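(S)-2-haloacid dehalogenase IVA (Burkholderia cepacia, PDB 2NO4) catalyses the hydrolytic dehalogenation of short-chain (S)-2-haloalkanoic acids, releasing halide and giving (R)-2-hydroxyalkanoic acids with inverted configuration. Local coordinates at residues B[16-21]-B[181-186]; B[33-38]-B[95-100]; B[24-29]-B[104-109]; B[127-132]-B[158-163]. One frame throughout, in Å; residues are numbered along the deposited sequence. Where two conformers were deposited one is given.

Contact 1: residues B[16-21]-B[181-186]; sequences ACVFDA and VCFVSS. With SO4 (sulfate ion), chain H.
In Val18 the CG1 branch stands anti to the backbone N (chi1 179°) and meets the ring of Phe183, 4.0 Å from CG1 to CD1, while its CG2 branch reaches back to Val181, 3.7 Å from CG2 to CG1. Phe183 is turned with CG anti to its N (chi1 -174°), which swings the ring back toward strand 16-19. On the opposite face of the sheet, Phe19 and Val184 run side by side in the same direction; CB of Val184 lies 3.7 Å from CE2 of Phe19, and its CG1 adds a second touch on the ring. Beneath these side chains strands 16-19 and 181-185 pair in parallel, with Ala16, Cys17, Val18 and Phe19 opposite Val181, Cys182, Phe183 and Val184. Val18 is gripped twice by the same strand, its N donating to Cys182 O (2.9 Å) and its O accepting from Val184 N (2.8 Å). The last rung, Asp20 N to Val184 O at 3.0 Å, fixes the backbone of the nucleophile where the strand runs out, as in other HAD hydrolases, whose catalytic aspartate follows the first strand of a Rossmann-like sheet. The carboxylate of Asp20 is held by Thr24 and Lys161, and a sulfate, probably from the crystallisation liquor, accepts from Ala21 N among the haloacid-binding residues and probably marks the place of the substrate carboxylate. The OG of Ser185, packed against Asp20 CB, bonds to Asn187 and Asp190. Strand 123-128 pairs with the other edge of strand 16-19; helix 188-197 covers Phe183, and helix 228-232 covers Cys17, Phe19, Cys182 and Val184.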
loop_
_atom_site.group_PDB
_atom_site.type_symbol
_atom_site.label_atom_id
_atom_site.label_comp_id
_atom_site.label_asym_id
_atom_site.label_seq_id
_atom_site.Cartn_x
_atom_site.Cartn_y
_atom_site.Cartn_z
ATOM N N ALA B 16 -2.666 10.089 27.685
ATOM C CA ALA B 16 -3.313 10.508 26.440
ATOM C C ALA B 16 -3.919 9.336 25.688
ATOM O O ALA B 16 -3.350 8.248 25.679
ATOM C CB ALA B 16 -2.319 11.294 25.534
ATOM N N CYS B 17 -5.094 9.582 25.100
ATOM C CA CYS B 17 -5.738 8.685 24.138
ATOM C C CYS B 17 -5.616 9.352 22.812
ATOM O O CYS B 17 -6.147 10.432 22.602
ATOM C CB CYS B 17 -7.217 8.443 24.482
ATOM S SG CYS B 17 -7.401 7.527 26.060
ATOM N N VAL B 18 -4.845 8.720 21.927
ATOM C CA VAL B 18 -4.576 9.269 20.617
ATOM C C VAL B 18 -5.260 8.377 19.578
ATOM O O VAL B 18 -5.054 7.139 19.556
ATOM C CB VAL B 18 -3.037 9.387 20.353
ATOM C CG1 VAL B 18 -2.815 9.944 18.963
ATOM C CG2 VAL B 18 -2.379 10.308 21.413
ATOM N N PHE B 19 -6.093 9.023 18.765
ATOM C CA PHE B 19 -6.974 8.384 17.826
ATOM C C PHE B 19 -6.576 8.592 16.361
ATOM O O PHE B 19 -6.325 9.699 15.931
ATOM C CB PHE B 19 -8.402 8.957 17.998
ATOM C CG PHE B 19 -9.100 8.427 19.206
ATOM C CD1 PHE B 19 -8.963 9.061 20.461
ATOM C CD2 PHE B 19 -9.836 7.256 19.126
ATOM C CE1 PHE B 19 -9.580 8.533 21.587
ATOM C CE2 PHE B 19 -10.477 6.718 20.276
ATOM C CZ PHE B 19 -10.339 7.378 21.493
ATOM N N ASP B 20 -6.571 7.499 15.609
ATOM C CA ASP B 20 -6.678 7.544 14.157
ATOM C C ASP B 20 -8.010 8.178 13.756
ATOM O O ASP B 20 -8.994 8.107 14.505
ATOM C CB ASP B 20 -6.542 6.103 13.627
ATOM C CG ASP B 20 -6.734 6.008 12.144
ATOM O OD1 ASP B 20 -5.788 6.381 11.440
ATOM O OD2 ASP B 20 -7.813 5.544 11.693
ATOM N N ALA B 21 -8.045 8.873 12.621
ATOM C CA ALA B 21 -9.302 9.461 12.151
ATOM C C ALA B 21 -10.027 8.596 11.106
ATOM O O ALA B 21 -11.102 8.062 11.389
ATOM C CB ALA B 21 -9.080 10.871 11.639
ATOM N N VAL B 181 0.833 6.854 26.214
ATOM C CA VAL B 181 -0.169 6.924 25.151
ATOM C C VAL B 181 -0.915 5.583 24.928
ATOM O O VAL B 181 -0.309 4.527 24.734
ATOM C CB VAL B 181 0.476 7.422 23.844
ATOM C CG1 VAL B 181 -0.505 7.311 22.614
ATOM C CG2 VAL B 181 0.995 8.858 24.034
ATOM N N CYS B 182 -2.235 5.667 24.975
ATOM C CA CYS B 182 -3.098 4.645 24.403
ATOM C C CYS B 182 -3.469 5.053 22.961
ATOM O O CYS B 182 -4.168 6.045 22.706
ATOM C CB CYS B 182 -4.354 4.438 25.258
ATOM S SG CYS B 182 -5.430 3.127 24.584
ATOM N N PHE B 183 -2.986 4.262 22.017
ATOM C CA PHE B 183 -3.172 4.582 20.612
ATOM C C PHE B 183 -4.282 3.724 20.030
ATOM O O PHE B 183 -4.203 2.490 20.073
ATOM C CB PHE B 183 -1.887 4.390 19.790
ATOM C CG PHE B 183 -2.035 4.854 18.326
ATOM C CD1 PHE B 183 -1.906 6.200 18.022
ATOM C CD2 PHE B 183 -2.330 3.950 17.295
ATOM C CE1 PHE B 183 -2.053 6.685 16.696
ATOM C CE2 PHE B 183 -2.461 4.409 15.951
ATOM C CZ PHE B 183 -2.319 5.775 15.661
ATOM N N VAL B 184 -5.301 4.370 19.465
ATOM C CA VAL B 184 -6.520 3.657 19.024
ATOM C C VAL B 184 -6.730 3.745 17.501
ATOM O O VAL B 184 -6.807 4.829 16.948
ATOM C CB VAL B 184 -7.805 4.173 19.750
ATOM C CG1 VAL B 184 -9.034 3.395 19.289
ATOM C CG2 VAL B 184 -7.634 4.060 21.289
ATOM N N SER B 185 -6.830 2.596 16.838
ATOM C CA SER B 185 -7.025 2.608 15.364
ATOM C C SER B 185 -7.755 1.354 14.880
ATOM O O SER B 185 -7.640 0.285 15.489
ATOM C CB SER B 185 -5.651 2.754 14.647
ATOM O OG SER B 185 -5.821 2.880 13.226
ATOM N N SER B 186 -8.479 1.479 13.770
ATOM C CA SER B 186 -8.969 0.322 13.018
ATOM C C SER B 186 -8.007 -0.168 11.944
ATOM O O SER B 186 -8.249 -1.207 11.317
ATOM C CB SER B 186 -10.306 0.648 12.358
ATOM O OG SER B 186 -11.283 0.908 13.350
HETATM S S SO4 H . -5.654 8.514 9.147
HETATM O O1 SO4 H . -6.600 9.221 9.979
HETATM O O2 SO4 H . -5.705 8.981 7.766
HETATM O O3 SO4 H . -4.309 8.572 9.675
HETATM O O4 SO4 H . -6.121 7.129 9.174
#

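Contact 2: residues B[33-38]-B[95-100]; sequences MRNADE and DRLMSA
The amide of Asn35 and the guanidinium of Arg96 meet with their planes 78° apart, OD1 lying at the guanidinium's edge, close to its plane. NE of Arg96 donates to Asn35 OD1 at 3.1 Å, and NH2 adds a weak bond to the same oxygen. Arg96 leaves its helix with chi2 extended, then bends at chi3 (80°), turning the edge that bears NE and NH2 to Asn35 OD1. Glu38, bent at chi2 (90°), crosses Arg96 at about a right angle: CG lies over one guanidinium face, toward its rim, and OE1, also over a face, forms a salt bridge with NH2 at a doubtfully short separation. This joins the N-cap and single turn of helix 36-39, entered through a type I turn from Met33 to Ala36, to helix 90-102 in the helical part beside the Rossmann-like core. At the other end of the amide, Asn35 ND2 lies 3.7 Å from Ala100 CB and bonds back to Ala31 O. Leu97 slides past Asn35 in the opposite direction, CD2 3.8 Å from Asn35 CB, and also packs on helices 43-63 and 70-84. Arg34, bent at chi3, brings NH2 to within 3.9 Å of Ala100 CB on the solvent side.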
loop_
_atom_site.group_PDB
_atom_site.type_symbol
_atom_site.label_atom_id
_atom_site.label_comp_id
_atom_site.label_asym_id
_atom_site.label_seq_id
_atom_site.Cartn_x
_atom_site.Cartn_y
_atom_site.Cartn_z
ATOM N N MET B 33 -21.119 5.128 -0.094
ATOM C CA MET B 33 -22.402 4.532 0.304
ATOM C C MET B 33 -23.559 5.510 0.133
ATOM O O MET B 33 -24.615 5.148 -0.380
ATOM C CB MET B 33 -22.313 4.048 1.749
ATOM C CG MET B 33 -23.060 2.745 2.086
ATOM S SD MET B 33 -22.517 2.109 3.715
ATOM C CE MET B 33 -21.116 1.076 3.250
ATOM N N ARG B 34 -23.342 6.756 0.518
ATOM C CA ARG B 34 -24.347 7.789 0.377
ATOM C C ARG B 34 -24.638 8.200 -1.074
ATOM O O ARG B 34 -25.633 8.853 -1.333
ATOM C CB ARG B 34 -23.971 8.989 1.251
ATOM C CG ARG B 34 -23.930 8.580 2.754
ATOM C CD ARG B 34 -24.097 9.748 3.744
ATOM N NE ARG B 34 -22.878 10.546 3.936
ATOM C CZ ARG B 34 -22.603 11.690 3.303
ATOM N NH1 ARG B 34 -23.459 12.185 2.407
ATOM N NH2 ARG B 34 -21.458 12.339 3.560
ATOM N N ASN B 35 -23.776 7.803 -2.010
ATOM C CA ASN B 35 -23.894 8.178 -3.415
ATOM C C ASN B 35 -23.883 6.933 -4.301
ATOM O O ASN B 35 -23.546 7.001 -5.472
ATOM C CB ASN B 35 -22.725 9.079 -3.813
ATOM C CG ASN B 35 -22.751 10.417 -3.102
ATOM O OD1 ASN B 35 -23.427 11.352 -3.548
ATOM N ND2 ASN B 35 -21.999 10.526 -1.989
ATOM N N ALA B 36 -24.236 5.798 -3.704
ATOM C CA ALA B 36 -24.150 4.508 -4.366
ATOM C C ALA B 36 -25.053 4.445 -5.621
ATOM O O ALA B 36 -24.637 3.935 -6.667
ATOM C CB ALA B 36 -24.497 3.414 -3.376
ATOM N N ASP B 37 -26.264 5.007 -5.530
ATOM C CA ASP B 37 -27.215 5.052 -6.679
ATOM C C ASP B 37 -26.645 5.808 -7.887
ATOM O O ASP B 37 -26.830 5.410 -9.028
ATOM C CB ASP B 37 -28.572 5.694 -6.268
ATOM C CG ASP B 37 -29.352 4.872 -5.228
ATOM O OD1 ASP B 37 -28.942 3.745 -4.861
ATOM O OD2 ASP B 37 -30.413 5.361 -4.777
ATOM N N GLU B 38 -25.984 6.931 -7.611
ATOM C CA GLU B 38 -25.313 7.724 -8.605
ATOM C C GLU B 38 -24.138 6.969 -9.236
ATOM O O GLU B 38 -23.877 7.118 -10.427
ATOM C CB GLU B 38 -24.820 9.044 -7.973
ATOM C CG GLU B 38 -25.929 10.006 -7.486
ATOM C CD GLU B 38 -26.392 9.802 -6.017
ATOM O OE1 GLU B 38 -26.756 10.823 -5.398
ATOM O OE2 GLU B 38 -26.421 8.674 -5.468
ATOM N N ASP B 95 -16.852 15.462 -8.013
ATOM C CA ASP B 95 -17.273 16.569 -7.146
ATOM C C ASP B 95 -18.123 16.078 -5.987
ATOM O O ASP B 95 -17.874 16.436 -4.843
ATOM C CB ASP B 95 -18.053 17.628 -7.952
ATOM C CG ASP B 95 -17.188 18.346 -9.010
ATOM O OD1 ASP B 95 -15.931 18.329 -8.922
ATOM O OD2 ASP B 95 -17.775 18.946 -9.956
ATOM N N ARG B 96 -19.145 15.274 -6.288
ATOM C CA ARG B 96 -20.036 14.689 -5.275
ATOM C C ARG B 96 -19.301 13.834 -4.249
ATOM O O ARG B 96 -19.539 13.925 -3.033
ATOM C CB ARG B 96 -21.110 13.826 -5.936
ATOM C CG ARG B 96 -22.299 14.620 -6.473
ATOM C CD ARG B 96 -23.395 13.671 -7.001
ATOM N NE ARG B 96 -24.200 13.156 -5.886
ATOM C CZ ARG B 96 -25.411 13.616 -5.570
ATOM N NH1 ARG B 96 -25.978 14.570 -6.309
ATOM N NH2 ARG B 96 -26.067 13.110 -4.525
ATOM N N LEU B 97 -18.405 12.992 -4.741
ATOM C CA LEU B 97 -17.688 12.039 -3.853
ATOM C C LEU B 97 -16.626 12.733 -2.974
ATOM O O LEU B 97 -16.489 12.420 -1.789
ATOM C CB LEU B 97 -17.134 10.874 -4.674
ATOM C CG LEU B 97 -18.176 9.861 -5.211
ATOM C CD1 LEU B 97 -17.493 8.765 -6.029
ATOM C CD2 LEU B 97 -18.950 9.237 -4.082
ATOM N N MET B 98 -15.919 13.708 -3.544
ATOM C CA MET B 98 -14.991 14.559 -2.769
ATOM C C MET B 98 -15.710 15.419 -1.710
ATOM O O MET B 98 -15.210 15.561 -0.590
ATOM C CB MET B 98 -14.131 15.425 -3.707
ATOM C CG MET B 98 -13.131 14.639 -4.584
ATOM S SD MET B 98 -11.970 13.556 -3.677
ATOM C CE MET B 98 -10.845 14.733 -2.893
ATOM N N SER B 99 -16.887 15.974 -2.043
ATOM C CA SER B 99 -17.678 16.722 -1.047
ATOM C C SER B 99 -18.136 15.828 0.073
ATOM O O SER B 99 -18.127 16.236 1.219
ATOM C CB SER B 99 -18.925 17.372 -1.652
ATOM O OG SER B 99 -18.517 18.238 -2.666
ATOM N N ALA B 100 -18.527 14.602 -0.263
ATOM C CA ALA B 100 -18.939 13.651 0.750
ATOM C C ALA B 100 -17.771 13.267 1.648
ATOM O O ALA B 100 -17.935 13.102 2.846
ATOM C CB ALA B 100 -19.581 12.424 0.092
#

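Contact 3: residues B[24-29]-B[104-109]; sequences TLLDVH and LSAYPD. With SO4 (sulfate ion), chain L.
Leu104 drives its two methyl branches against the chain at 26-28: CD1 lies 3.8 Å from Leu26 CB and also touches CA and CG1 of Val28, while CD2 rests on the carbonyl oxygen of Asp27. Substrate-binding Tyr22 packs against Leu104 and Val28 too. Around this apolar centre a single backbone bridge between Leu26 and Ala106 joins the two loops, through Asp27 N to Ser105 O (2.7 Å, nearly straight at 173°) and Tyr107 N to Leu25 O (3.0 Å). It ties the segment after the nucleophile strand, where C1-type HAD caps are inserted, to the loop returning from the helical cap toward helix 110-119. Further out, the carboxylate of Asp27 stacks on the Tyr107 ring, the planes 9° apart, and its CB makes a CH-pi contact 4.0 Å from the ring centroid. Having CG anti to the backbone N (chi1 -172°) lays the carboxylate across that face. OD1 accepts weakly from His29 N, a capping bond ahead of helix 30-33, and weakly from the ring ND1. One water accepts from Val28 N and hydrogen-bonds Tyr107 OH. Arg206 makes a cation-pi contact with the Tyr107 ring and shares with Asp109 N a sulfate at the outer edge.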
loop_
_atom_site.group_PDB
_atom_site.type_symbol
_atom_site.label_atom_id
_atom_site.label_comp_id
_atom_site.label_asym_id
_atom_site.label_seq_id
_atom_site.Cartn_x
_atom_site.Cartn_y
_atom_site.Cartn_z
ATOM N N THR B 24 -11.434 4.926 11.800
ATOM C CA THR B 24 -11.575 4.704 13.247
ATOM C C THR B 24 -12.692 5.567 13.829
ATOM O O THR B 24 -13.652 5.041 14.393
ATOM C CB THR B 24 -10.238 4.968 13.945
ATOM O OG1 THR B 24 -9.237 4.150 13.332
ATOM C CG2 THR B 24 -10.283 4.650 15.486
ATOM N N LEU B 25 -12.553 6.889 13.698
ATOM C CA LEU B 25 -13.584 7.826 14.150
ATOM C C LEU B 25 -14.537 8.171 13.018
ATOM O O LEU B 25 -15.704 8.398 13.267
ATOM C CB LEU B 25 -12.965 9.126 14.698
ATOM C CG LEU B 25 -12.084 8.954 15.951
ATOM C CD1 LEU B 25 -11.471 10.278 16.385
ATOM C CD2 LEU B 25 -12.842 8.263 17.113
ATOM N N LEU B 26 -14.011 8.191 11.790
ATOM C CA LEU B 26 -14.745 8.571 10.577
ATOM C C LEU B 26 -14.875 7.354 9.670
ATOM O O LEU B 26 -13.912 6.627 9.446
ATOM C CB LEU B 26 -14.006 9.680 9.826
ATOM C CG LEU B 26 -13.826 10.983 10.613
ATOM C CD1 LEU B 26 -13.014 12.016 9.823
ATOM C CD2 LEU B 26 -15.221 11.525 10.964
ATOM N N ASP B 27 -16.061 7.185 9.112
ATOM C CA ASP B 27 -16.396 5.988 8.336
ATOM C C ASP B 27 -16.022 6.175 6.853
ATOM O O ASP B 27 -16.753 6.824 6.121
ATOM C CB ASP B 27 -17.890 5.725 8.505
ATOM C CG ASP B 27 -18.323 4.428 7.914
ATOM O OD1 ASP B 27 -17.638 3.878 7.022
ATOM O OD2 ASP B 27 -19.374 3.954 8.360
ATOM N N VAL B 28 -14.880 5.646 6.428
ATOM C CA VAL B 28 -14.423 5.896 5.036
ATOM C C VAL B 28 -15.446 5.394 3.954
ATOM O O VAL B 28 -15.547 5.984 2.862
ATOM C CB VAL B 28 -12.913 5.453 4.739
ATOM C CG1 VAL B 28 -11.914 6.212 5.636
ATOM C CG2 VAL B 28 -12.680 3.930 4.863
ATOM N N HIS B 29 -16.234 4.370 4.305
ATOM C CA HIS B 29 -17.296 3.808 3.436
ATOM C C HIS B 29 -18.488 4.732 3.104
ATOM O O HIS B 29 -19.121 4.569 2.080
ATOM C CB HIS B 29 -17.828 2.489 3.995
ATOM C CG HIS B 29 -16.764 1.588 4.536
ATOM N ND1 HIS B 29 -16.615 1.347 5.883
ATOM C CD2 HIS B 29 -15.803 0.861 3.919
ATOM C CE1 HIS B 29 -15.605 0.509 6.075
ATOM N NE2 HIS B 29 -15.086 0.211 4.899
ATOM N N LEU B 104 -17.185 13.264 5.929
ATOM C CA LEU B 104 -17.402 11.848 6.287
ATOM C C LEU B 104 -18.131 11.700 7.609
ATOM O O LEU B 104 -17.778 12.368 8.580
ATOM C CB LEU B 104 -16.059 11.127 6.450
ATOM C CG LEU B 104 -15.266 10.525 5.329
ATOM C CD1 LEU B 104 -14.277 9.575 5.995
ATOM C CD2 LEU B 104 -16.119 9.766 4.258
ATOM N N SER B 105 -19.118 10.803 7.627
ATOM C CA SER B 105 -19.844 10.387 8.831
ATOM C C SER B 105 -18.907 9.848 9.898
ATOM O O SER B 105 -17.984 9.054 9.596
ATOM C CB SER B 105 -20.809 9.239 8.489
ATOM O OG SER B 105 -21.657 9.604 7.430
ATOM N N ALA B 106 -19.171 10.263 11.133
ATOM C CA ALA B 106 -18.570 9.643 12.310
ATOM C C ALA B 106 -19.261 8.315 12.563
ATOM O O ALA B 106 -20.474 8.178 12.322
ATOM C CB ALA B 106 -18.704 10.539 13.527
ATOM N N TYR B 107 -18.491 7.343 13.054
ATOM C CA TYR B 107 -19.082 6.142 13.628
ATOM C C TYR B 107 -19.988 6.520 14.794
ATOM O O TYR B 107 -19.721 7.496 15.493
ATOM C CB TYR B 107 -17.999 5.118 14.057
ATOM C CG TYR B 107 -17.441 4.379 12.885
ATOM C CD1 TYR B 107 -18.117 3.265 12.341
ATOM C CD2 TYR B 107 -16.266 4.817 12.270
ATOM C CE1 TYR B 107 -17.609 2.597 11.235
ATOM C CE2 TYR B 107 -15.764 4.158 11.181
ATOM C CZ TYR B 107 -16.445 3.052 10.672
ATOM O OH TYR B 107 -15.929 2.409 9.582
ATOM N N PRO B 108 -21.057 5.739 15.015
ATOM C CA PRO B 108 -22.134 6.188 15.933
ATOM C C PRO B 108 -21.688 6.441 17.394
ATOM O O PRO B 108 -22.211 7.342 18.033
ATOM C CB PRO B 108 -23.202 5.066 15.837
ATOM C CG PRO B 108 -22.514 3.876 15.246
ATOM C CD PRO B 108 -21.315 4.416 14.422
ATOM N N ASP B 109 -20.724 5.666 17.895
ATOM C CA ASP B 109 -20.277 5.778 19.278
ATOM C C ASP B 109 -19.089 6.758 19.459
ATOM O O ASP B 109 -18.594 6.917 20.577
ATOM C CB ASP B 109 -19.896 4.386 19.824
ATOM C CG ASP B 109 -21.102 3.442 19.962
ATOM O OD1 ASP B 109 -22.256 3.862 19.651
ATOM O OD2 ASP B 109 -20.908 2.276 20.386
HETATM S S SO4 L . -18.602 2.167 16.753
HETATM O O1 SO4 L . -19.014 3.583 16.891
HETATM O O2 SO4 L . -18.890 1.596 15.410
HETATM O O3 SO4 L . -17.193 2.120 17.057
HETATM O O4 SO4 L . -19.385 1.316 17.632
HETATM O O HOH W 1 -14.203 3.150 7.494
#

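Contact 4: residues B[127-132]-B[158-163]; sequences LSNGND and KIYKPD. With SO4 (sulfate ion), chain H; SO4 (sulfate ion), chain I.
The backbones of 127-132 and 158-163 draw nearest at Asn129 and Tyr160, their CA atoms 5.9 Å apart, without strand pairing, and the bonds between them run through side chains. Asn129 turns its amide so that OD1 accepts from Lys161 N at 3.1 Å, the donor lying in the carbonyl plane. The same oxygen sits at the edge of the Tyr160 ring, 3.2 Å from CD2, with the amide and ring planes 85° apart. ND2 of Asn129 reaches the lysine backbone only loosely, through a weak bond to a water that donates to Lys161 O. Lys161 stretches out beyond CG, every later torsion near 180° (chi4 -171°), and passes alongside Asn129 to where NZ donates a hydrogen bond to Leu127 O (2.8 Å). Ser128 and Lys161 stand where HAD motifs II and III place a Ser/Thr after the second core strand and a lysine from a later loop, both near the nucleophile. NZ also bridges to Asp190, besides the nucleophile, and a sulfate probably stands where a substrate carboxylate would bind, accepting from Lys161 NZ and Asn129 N at one oxygen, O3, and from Ser128 OG at another, O1 (2.8 Å). Tyr22 N binds it too. Ser128 OG in turn accepts from Gly130 N (2.9 Å), an ST turn that fixes the hydroxyl beside the anion. The Tyr160 hydroxyl bonds to Ala68 O, and its ring meets that of Tyr67. After a cis peptide, Pro162 packs on Leu63 of the second subunit.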
loop_
_atom_site.group_PDB
_atom_site.type_symbol
_atom_site.label_atom_id
_atom_site.label_comp_id
_atom_site.label_asym_id
_atom_site.label_seq_id
_atom_site.Cartn_x
_atom_site.Cartn_y
_atom_site.Cartn_z
ATOM N N LEU B 127 -4.349 11.779 15.713
ATOM C CA LEU B 127 -3.118 11.787 14.903
ATOM C C LEU B 127 -3.480 11.142 13.547
ATOM O O LEU B 127 -3.838 9.934 13.473
ATOM C CB LEU B 127 -1.988 11.025 15.621
ATOM C CG LEU B 127 -0.683 10.913 14.812
ATOM C CD1 LEU B 127 -0.048 12.344 14.670
ATOM C CD2 LEU B 127 0.285 9.875 15.413
ATOM N N SER B 128 -3.439 11.954 12.495
ATOM C CA SER B 128 -4.015 11.573 11.204
ATOM C C SER B 128 -3.092 11.889 10.030
ATOM O O SER B 128 -2.404 12.921 10.022
ATOM C CB SER B 128 -5.341 12.331 11.001
ATOM O OG SER B 128 -5.943 11.972 9.746
ATOM N N ASN B 129 -3.123 11.041 9.003
ATOM C CA ASN B 129 -2.569 11.423 7.684
ATOM C C ASN B 129 -3.250 12.631 7.041
ATOM O O ASN B 129 -2.658 13.270 6.177
ATOM C CB ASN B 129 -2.679 10.264 6.675
ATOM C CG ASN B 129 -1.781 9.091 7.020
ATOM O OD1 ASN B 129 -0.665 9.259 7.533
ATOM N ND2 ASN B 129 -2.260 7.873 6.705
ATOM N N GLY B 130 -4.509 12.889 7.406
ATOM C CA GLY B 130 -5.314 13.907 6.747
ATOM C C GLY B 130 -4.722 15.281 7.088
ATOM O O GLY B 130 -4.284 15.513 8.212
ATOM N N ASN B 131 -4.655 16.149 6.087
ATOM C CA ASN B 131 -4.246 17.557 6.270
ATOM C C ASN B 131 -5.367 18.334 6.981
ATOM O O ASN B 131 -6.546 17.901 6.957
ATOM C CB ASN B 131 -3.880 18.196 4.920
ATOM C CG ASN B 131 -5.004 18.100 3.880
ATOM O OD1 ASN B 131 -5.249 17.023 3.319
ATOM N ND2 ASN B 131 -5.656 19.243 3.570
ATOM N N ASP B 132 -5.028 19.460 7.597
ATOM C CA ASP B 132 -5.988 20.148 8.454
ATOM C C ASP B 132 -7.300 20.485 7.762
ATOM O O ASP B 132 -8.375 20.281 8.299
ATOM C CB ASP B 132 -5.372 21.380 9.107
ATOM C CG ASP B 132 -6.181 21.852 10.295
ATOM O OD1 ASP B 132 -6.801 22.923 10.188
ATOM O OD2 ASP B 132 -6.220 21.131 11.318
ATOM N N LYS B 158 5.169 16.475 6.768
ATOM C CA LYS B 158 5.264 16.020 5.377
ATOM C C LYS B 158 5.816 14.586 5.273
ATOM O O LYS B 158 6.619 14.264 4.409
ATOM C CB LYS B 158 6.020 17.032 4.486
ATOM C CG LYS B 158 5.278 18.395 4.423
ATOM C CD LYS B 158 5.836 19.325 3.347
ATOM C CE LYS B 158 5.343 20.794 3.577
ATOM N NZ LYS B 158 3.923 20.875 4.171
ATOM N N ILE B 159 5.311 13.739 6.163
ATOM C CA ILE B 159 5.733 12.362 6.380
ATOM C C ILE B 159 4.487 11.576 6.834
ATOM O O ILE B 159 3.863 11.948 7.821
ATOM C CB ILE B 159 6.774 12.292 7.525
ATOM C CG1 ILE B 159 8.096 12.956 7.110
ATOM C CG2 ILE B 159 7.075 10.822 7.912
ATOM C CD1 ILE B 159 9.034 13.080 8.265
ATOM N N TYR B 160 4.150 10.494 6.129
ATOM C CA TYR B 160 2.950 9.714 6.449
ATOM C C TYR B 160 3.208 8.548 7.401
ATOM O O TYR B 160 4.329 8.068 7.511
ATOM C CB TYR B 160 2.329 9.196 5.152
ATOM C CG TYR B 160 1.570 10.254 4.377
ATOM C CD1 TYR B 160 1.977 10.638 3.103
ATOM C CD2 TYR B 160 0.409 10.843 4.916
ATOM C CE1 TYR B 160 1.244 11.568 2.382
ATOM C CE2 TYR B 160 -0.322 11.760 4.189
ATOM C CZ TYR B 160 0.103 12.117 2.944
ATOM O OH TYR B 160 -0.595 13.038 2.244
ATOM N N LYS B 161 2.155 8.100 8.082
ATOM C CA LYS B 161 2.200 6.853 8.841
ATOM C C LYS B 161 2.545 5.720 7.847
ATOM O O LYS B 161 2.187 5.822 6.668
ATOM C CB LYS B 161 0.816 6.575 9.437
ATOM C CG LYS B 161 0.352 7.550 10.479
ATOM C CD LYS B 161 -1.164 7.385 10.610
ATOM C CE LYS B 161 -1.699 8.022 11.866
ATOM N NZ LYS B 161 -3.172 7.641 12.047
ATOM N N PRO B 162 3.161 4.620 8.326
ATOM C CA PRO B 162 3.577 4.331 9.728
ATOM C C PRO B 162 5.041 4.687 10.060
ATOM O O PRO B 162 5.677 3.988 10.857
ATOM C CB PRO B 162 3.396 2.806 9.817
ATOM C CG PRO B 162 3.634 2.302 8.409
ATOM C CD PRO B 162 3.388 3.450 7.441
ATOM N N ASP B 163 5.583 5.712 9.402
ATOM C CA ASP B 163 6.954 6.160 9.652
ATOM C C ASP B 163 6.992 6.624 11.099
ATOM O O ASP B 163 6.099 7.377 11.497
ATOM C CB ASP B 163 7.280 7.368 8.760
ATOM C CG ASP B 163 8.719 7.782 8.858
ATOM O OD1 ASP B 163 9.146 8.287 9.925
ATOM O OD2 ASP B 163 9.452 7.537 7.890
HETATM S S SO4 H . -5.654 8.514 9.147
HETATM O O1 SO4 H . -6.600 9.221 9.979
HETATM O O2 SO4 H . -5.705 8.981 7.766
HETATM O O3 SO4 H . -4.309 8.572 9.675
HETATM O O4 SO4 H . -6.121 7.129 9.174
HETATM S S SO4 I . -4.156 22.766 5.052
HETATM O O1 SO4 I . -5.065 23.906 5.208
HETATM O O2 SO4 I . -3.434 22.927 3.770
HETATM O O3 SO4 I . -3.201 22.783 6.183
HETATM O O4 SO4 I . -4.961 21.527 5.031
HETATM O O HOH W 2 -0.341 6.041 5.611
#

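Overall arrangement
Contact 1 closes the longest loop of the four, and the other three are nested within it. Contact 2 lies inside the loop closed by contact 3, and contact 4 follows both in series. Contacts 1 and 4, with centres 13 Å apart, share the parallel sheet through the neighbouring strands 16-19 and 123-128, and both touch the sulfate beside Asp20. Contact 3, its centre 14 Å from that of contact 1, touches it where Thr24 bonds Ser186. Contact 2 lies farther out among the helices, 28 Å from contact 1 between centres, but touches contact 3 where Arg34 meets Ser105. Thus contacts 1 and 4, with Thr24 of contact 3, bring the catalytic residues together.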